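Local structure of dicer Related Helicase (Caenorhabditis elegans, 6M6Q) at residues S152-L157 and A271-K276; D295-D300 and A305-L310. The protein is an RLR-subfamily RNA helicase, represented here by its N-terminal domain, that binds double- and single-stranded RNA and probably hydrolyses ATP. All blocks are in the same frame, centred on the assembly; numbering follows the deposited sequence.

Both contacts lie in the all-helical N-terminal domain and follow one another along the chain, neither nested nor crossed. Contact 1 comes first: the loop after helix 146-152 is met, 113 residues later, by the turn after helix 262-271, which closes a long excursion, about half of it helical. The chain then runs through helix 288-295 to contact 2, a local closure in which the loop 295-300 folds back on the helix 301-310 that it leads into. The contact centres are 24 Å apart, and their nearest atoms are about 8 Å from each other. Helix 288-295 bridges them, since its Phe-293 packs on Ile-272 and Phe-275 and its far end leads into the second loop.

Contact 1 (S152-L157 and A271-K276); sequences SHWEDL and AIIGFK
Trp-154 and Ile-273 face each other with their CA atoms 8.2 Å apart, bringing the end of one helix against a 3-10 turn that follows another. Trp-154 closes helix 146-152 in a Schellman motif, leaving the helix with positive phi and then opening a type II beta turn that runs to Leu-157. Across from it, residues 272-274 form the 3-10 segment after helix 262-271, with Gly-274 N bonded to Ala-271 O at 3.0 Å. The contact is apolar and built around one CH-pi interaction. CD1 of Ile-273 sits over a face of the Trp-154 indole, 3.8 Å from the centroid of the six-membered ring and 24° off its normal, displaced toward the rim. The branch lies across the ring junction: CG1 is 3.7 Å from NE1 of Trp-154, while CD1 reaches on to the benzo side. Ile-273 presents this arm because CG1 is anti to its own backbone N (chi1 -158°), and the two side chains cross at about a right angle. Tyr-28 meets the indole edge-to-face, and Leu-18 and Lys-168 also touch it, so the ring lies between the N-terminal part of the chain, helix 162-171 and the 3-10 turn, with Ala-164 of that helix packed on Ile-273. The turn end of the loop is fastened by the backbone of Asp-156, which bonds to Lys-15, and by that of Trp-154, which bonds to Arg-17. Trp-161 NE1 adds a weak hydrogen bond to the carbonyl oxygen of Ile-273. Leu-157 is a looser second touch beside the indole: its CD1 methyl approaches the flank of the isoleucine, 4.3 Å from Ile-273 CG1.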
loop_
_atom_site.group_PDB
_atom_site.type_symbol
_atom_site.label_atom_id
_atom_site.label_comp_id
_atom_site.label_asym_id
_atom_site.label_seq_id
_atom_site.Cartn_x
_atom_site.Cartn_y
_atom_site.Cartn_z
ATOM N N SER B 152 -8.291 13.023 -18.349
ATOM C CA SER B 152 -7.871 11.750 -17.702
ATOM C C SER B 152 -7.287 10.785 -18.749
ATOM O O SER B 152 -6.596 9.812 -18.342
ATOM C CB SER B 152 -9.020 11.120 -16.936
ATOM O OG SER B 152 -9.879 10.387 -17.796
ATOM N N HIS B 153 -7.518 11.069 -20.042
ATOM C CA HIS B 153 -7.117 10.223 -21.199
ATOM C C HIS B 153 -6.095 10.950 -22.108
ATOM O O HIS B 153 -5.727 10.365 -23.144
ATOM C CB HIS B 153 -8.364 9.837 -21.994
ATOM C CG HIS B 153 -9.171 8.751 -21.379
ATOM N ND1 HIS B 153 -8.737 7.449 -21.340
ATOM C CD2 HIS B 153 -10.418 8.753 -20.856
ATOM C CE1 HIS B 153 -9.672 6.699 -20.782
ATOM N NE2 HIS B 153 -10.711 7.471 -20.491
ATOM N N TRP B 154 -5.668 12.173 -21.754
ATOM C CA TRP B 154 -4.713 13.005 -22.553
ATOM C C TRP B 154 -5.315 13.336 -23.947
ATOM O O TRP B 154 -4.599 13.155 -24.977
ATOM C CB TRP B 154 -3.346 12.304 -22.718
ATOM C CG TRP B 154 -2.623 11.923 -21.461
ATOM C CD1 TRP B 154 -2.924 12.281 -20.174
ATOM C CD2 TRP B 154 -1.399 11.160 -21.386
ATOM N NE1 TRP B 154 -1.991 11.766 -19.310
ATOM C CE2 TRP B 154 -1.041 11.077 -20.027
ATOM C CE3 TRP B 154 -0.591 10.519 -22.330
ATOM C CZ2 TRP B 154 0.088 10.385 -19.594
ATOM C CZ3 TRP B 154 0.526 9.837 -21.902
ATOM C CH2 TRP B 154 0.866 9.783 -20.554
ATOM N N GLU B 155 -6.549 13.830 -23.988
ATOM C CA GLU B 155 -7.234 14.271 -25.229
ATOM C C GLU B 155 -6.493 15.475 -25.833
ATOM O O GLU B 155 -6.151 16.406 -25.075
ATOM C CB GLU B 155 -8.685 14.625 -24.912
ATOM C CG GLU B 155 -9.564 14.782 -26.122
ATOM C CD GLU B 155 -11.013 15.039 -25.772
ATOM O OE1 GLU B 155 -11.265 15.977 -24.990
ATOM O OE2 GLU B 155 -11.880 14.289 -26.255
ATOM N N ASP B 156 -6.287 15.443 -27.158
ATOM C CA ASP B 156 -5.707 16.529 -28.002
ATOM C C ASP B 156 -4.254 16.801 -27.574
ATOM O O ASP B 156 -3.755 17.898 -27.875
ATOM C CB ASP B 156 -6.553 17.816 -27.964
ATOM C CG ASP B 156 -8.004 17.646 -28.398
ATOM O OD1 ASP B 156 -8.284 16.707 -29.192
ATOM O OD2 ASP B 156 -8.845 18.449 -27.932
ATOM N N LEU B 157 -3.575 15.820 -26.982
ATOM C CA LEU B 157 -2.145 15.941 -26.587
ATOM C C LEU B 157 -1.283 15.684 -27.823
ATOM O O LEU B 157 -1.564 14.768 -28.600
ATOM C CB LEU B 157 -1.842 14.949 -25.450
ATOM C CG LEU B 157 -0.425 15.012 -24.864
ATOM C CD1 LEU B 157 -0.323 16.052 -23.751
ATOM C CD2 LEU B 157 0.013 13.651 -24.348
ATOM N N ALA B 271 -1.406 17.249 -13.129
ATOM C CA ALA B 271 -1.169 18.458 -13.954
ATOM C C ALA B 271 0.169 18.353 -14.693
ATOM O O ALA B 271 0.332 19.078 -15.658
ATOM C CB ALA B 271 -1.203 19.683 -13.079
ATOM N N ILE B 272 1.092 17.496 -14.221
ATOM C CA ILE B 272 2.507 17.342 -14.719
ATOM C C ILE B 272 2.533 17.175 -16.246
ATOM O O ILE B 272 3.500 17.629 -16.860
ATOM C CB ILE B 272 3.181 16.145 -14.012
ATOM C CG1 ILE B 272 3.667 16.546 -12.622
ATOM C CG2 ILE B 272 4.300 15.533 -14.859
ATOM C CD1 ILE B 272 4.247 15.408 -11.822
ATOM N N ILE B 273 1.522 16.521 -16.820
ATOM C CA ILE B 273 1.467 16.152 -18.262
ATOM C C ILE B 273 1.447 17.430 -19.119
ATOM O O ILE B 273 1.832 17.350 -20.292
ATOM C CB ILE B 273 0.267 15.215 -18.545
ATOM C CG1 ILE B 273 0.483 14.403 -19.827
ATOM C CG2 ILE B 273 -1.050 15.985 -18.571
ATOM C CD1 ILE B 273 1.668 13.458 -19.757
ATOM N N GLY B 274 1.081 18.575 -18.540
ATOM C CA GLY B 274 0.927 19.852 -19.271
ATOM C C GLY B 274 2.259 20.552 -19.492
ATOM O O GLY B 274 2.332 21.423 -20.402
ATOM N N PHE B 275 3.271 20.205 -18.696
ATOM C CA PHE B 275 4.643 20.782 -18.772
ATOM C C PHE B 275 5.204 20.637 -20.204
ATOM O O PHE B 275 5.029 19.585 -20.826
ATOM C CB PHE B 275 5.586 20.101 -17.775
ATOM C CG PHE B 275 5.217 20.200 -16.314
ATOM C CD1 PHE B 275 4.156 20.989 -15.871
ATOM C CD2 PHE B 275 5.938 19.479 -15.372
ATOM C CE1 PHE B 275 3.837 21.049 -14.524
ATOM C CE2 PHE B 275 5.633 19.558 -14.024
ATOM C CZ PHE B 275 4.584 20.340 -13.601
ATOM N N LYS B 276 5.824 21.695 -20.721
ATOM C CA LYS B 276 6.425 21.733 -22.083
ATOM C C LYS B 276 7.914 21.473 -21.934
ATOM O O LYS B 276 8.566 22.279 -21.241
ATOM C CB LYS B 276 6.193 23.096 -22.748
ATOM C CG LYS B 276 4.745 23.418 -23.119
ATOM C CD LYS B 276 4.496 24.882 -23.462
ATOM C CE LYS B 276 3.051 25.312 -23.272
ATOM N NZ LYS B 276 2.692 25.420 -21.834
#

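Contact 2 (D295-D300 and A305-L310); sequences DAMKND and AALYFL
Asn-299 ND2 donates a fairly straight hydrogen bond of 3.1 Å to the carbonyl oxygen of Asp-295. The donor lies 32° from the carbonyl plane, so it approaches from partly above. This clasp ties the loop back to the end of helix 288-295, and a salt bridge of 3.4 Å between Lys-298 NZ and Asp-295 OD1 spans the same loop. The loop meets the next helix through apolar groups. Met-297 CB rests 3.7 Å from Leu-307 CG, and from there the methionine chain bends at chi3 (72°), turning its CE methyl round to lie 3.9 Å from Ala-306 CB. Leu-307 divides its branches: CD2 sits beside the sulfur and CE of Met-297, whereas CD1 packs against the main chain, 3.6 Å from Lys-298 N. An alanine at Leu-307 lacks CG and both delta methyls, and Met-297 would probably lose most of its support on this side, keeping Ala-306 against CE, with a gap beside the loop backbone at Lys-298 N. Ile-199 of helix 196-204 also touches Met-297, and Trp-314 touches Leu-307 and Lys-298. On the same helix, Tyr-308 stacks on Tyr-308 of the second subunit, so the helix also faces that subunit of the assembly. Asp-300, bonded to Asn-303 ND2 and weakly to Ala-302 N, caps the start of helix 301-310. The arrangement is that of two consecutive helices of an all-helical domain joined by a short loop, the second opened by an aspartate N-cap, with loop side chains folded onto it.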
loop_
_atom_site.group_PDB
_atom_site.type_symbol
_atom_site.label_atom_id
_atom_site.label_comp_id
_atom_site.label_asym_id
_atom_site.label_seq_id
_atom_site.Cartn_x
_atom_site.Cartn_y
_atom_site.Cartn_z
ATOM N N ASP B 295 14.053 17.947 -5.637
ATOM C CA ASP B 295 14.653 19.013 -4.794
ATOM C C ASP B 295 13.549 19.669 -3.951
ATOM O O ASP B 295 13.892 20.298 -2.946
ATOM C CB ASP B 295 15.447 20.018 -5.642
ATOM C CG ASP B 295 16.780 19.472 -6.145
ATOM O OD1 ASP B 295 17.475 18.795 -5.347
ATOM O OD2 ASP B 295 17.111 19.711 -7.340
ATOM N N ALA B 296 12.279 19.524 -4.352
ATOM C CA ALA B 296 11.092 20.069 -3.650
ATOM C C ALA B 296 10.536 19.038 -2.648
ATOM O O ALA B 296 9.599 19.387 -1.883
ATOM C CB ALA B 296 10.048 20.474 -4.668
ATOM N N MET B 297 11.083 17.824 -2.639
ATOM C CA MET B 297 10.588 16.703 -1.792
ATOM C C MET B 297 11.672 16.198 -0.816
ATOM O O MET B 297 11.299 15.507 0.145
ATOM C CB MET B 297 10.112 15.542 -2.664
ATOM C CG MET B 297 8.791 15.814 -3.340
ATOM S SD MET B 297 8.378 14.534 -4.527
ATOM C CE MET B 297 7.966 13.201 -3.401
ATOM N N LYS B 298 12.938 16.574 -1.000
ATOM C CA LYS B 298 14.067 16.057 -0.178
ATOM C C LYS B 298 14.142 16.780 1.187
ATOM O O LYS B 298 14.900 16.297 2.049
ATOM C CB LYS B 298 15.378 16.190 -0.951
ATOM C CG LYS B 298 15.758 17.611 -1.338
ATOM C CD LYS B 298 17.243 17.782 -1.612
ATOM C CE LYS B 298 17.618 19.200 -1.991
ATOM N NZ LYS B 298 19.052 19.308 -2.348
ATOM N N ASN B 299 13.321 17.808 1.430
ATOM C CA ASN B 299 13.544 18.798 2.530
ATOM C C ASN B 299 12.884 18.360 3.842
ATOM O O ASN B 299 13.390 18.761 4.891
ATOM C CB ASN B 299 13.007 20.176 2.181
ATOM C CG ASN B 299 13.420 20.610 0.804
ATOM O OD1 ASN B 299 14.504 21.155 0.621
ATOM N ND2 ASN B 299 12.588 20.316 -0.174
ATOM N N ASP B 300 11.734 17.693 3.784
ATOM C CA ASP B 300 10.945 17.331 4.999
ATOM C C ASP B 300 10.815 15.808 5.080
ATOM O O ASP B 300 10.802 15.135 4.057
ATOM C CB ASP B 300 9.596 18.053 5.024
ATOM C CG ASP B 300 8.590 17.519 4.027
ATOM O OD1 ASP B 300 8.685 17.912 2.837
ATOM O OD2 ASP B 300 7.694 16.749 4.452
ATOM N N ALA B 305 10.467 10.479 2.647
ATOM C CA ALA B 305 10.004 9.076 2.715
ATOM C C ALA B 305 9.275 8.723 1.421
ATOM O O ALA B 305 9.499 7.617 0.907
ATOM C CB ALA B 305 9.119 8.869 3.918
ATOM N N ALA B 306 8.500 9.673 0.881
ATOM C CA ALA B 306 7.745 9.536 -0.382
ATOM C C ALA B 306 8.712 9.356 -1.558
ATOM O O ALA B 306 8.352 8.645 -2.499
ATOM C CB ALA B 306 6.866 10.730 -0.575
ATOM N N LEU B 307 9.895 9.980 -1.494
ATOM C CA LEU B 307 10.948 9.894 -2.548
ATOM C C LEU B 307 11.491 8.462 -2.628
ATOM O O LEU B 307 11.830 8.045 -3.741
ATOM C CB LEU B 307 12.092 10.879 -2.255
ATOM C CG LEU B 307 11.894 12.325 -2.722
ATOM C CD1 LEU B 307 13.073 13.191 -2.304
ATOM C CD2 LEU B 307 11.694 12.405 -4.227
ATOM N N TYR B 308 11.606 7.750 -1.501
ATOM C CA TYR B 308 12.200 6.379 -1.451
ATOM C C TYR B 308 11.269 5.384 -2.163
ATOM O O TYR B 308 11.775 4.340 -2.628
ATOM C CB TYR B 308 12.534 5.943 -0.014
ATOM C CG TYR B 308 13.753 6.619 0.567
ATOM C CD1 TYR B 308 13.627 7.782 1.307
ATOM C CD2 TYR B 308 15.034 6.162 0.300
ATOM C CE1 TYR B 308 14.735 8.459 1.796
ATOM C CE2 TYR B 308 16.157 6.818 0.793
ATOM C CZ TYR B 308 16.006 7.974 1.545
ATOM O OH TYR B 308 17.091 8.647 2.033
ATOM N N PHE B 309 9.980 5.723 -2.324
ATOM C CA PHE B 309 9.014 4.964 -3.171
ATOM C C PHE B 309 9.316 5.199 -4.651
ATOM O O PHE B 309 9.232 4.244 -5.430
ATOM C CB PHE B 309 7.572 5.400 -2.919
ATOM C CG PHE B 309 6.989 4.998 -1.590
ATOM C CD1 PHE B 309 6.192 3.868 -1.479
ATOM C CD2 PHE B 309 7.190 5.778 -0.458
ATOM C CE1 PHE B 309 5.632 3.513 -0.263
ATOM C CE2 PHE B 309 6.646 5.408 0.764
ATOM C CZ PHE B 309 5.863 4.283 0.856
ATOM N N LEU B 310 9.569 6.458 -5.015
ATOM C CA LEU B 310 9.838 6.914 -6.401
ATOM C C LEU B 310 11.131 6.271 -6.936
ATOM O O LEU B 310 11.107 5.768 -8.079
ATOM C CB LEU B 310 9.942 8.439 -6.403
ATOM C CG LEU B 310 10.067 9.075 -7.784
ATOM C CD1 LEU B 310 8.750 8.968 -8.541
ATOM C CD2 LEU B 310 10.530 10.524 -7.681
#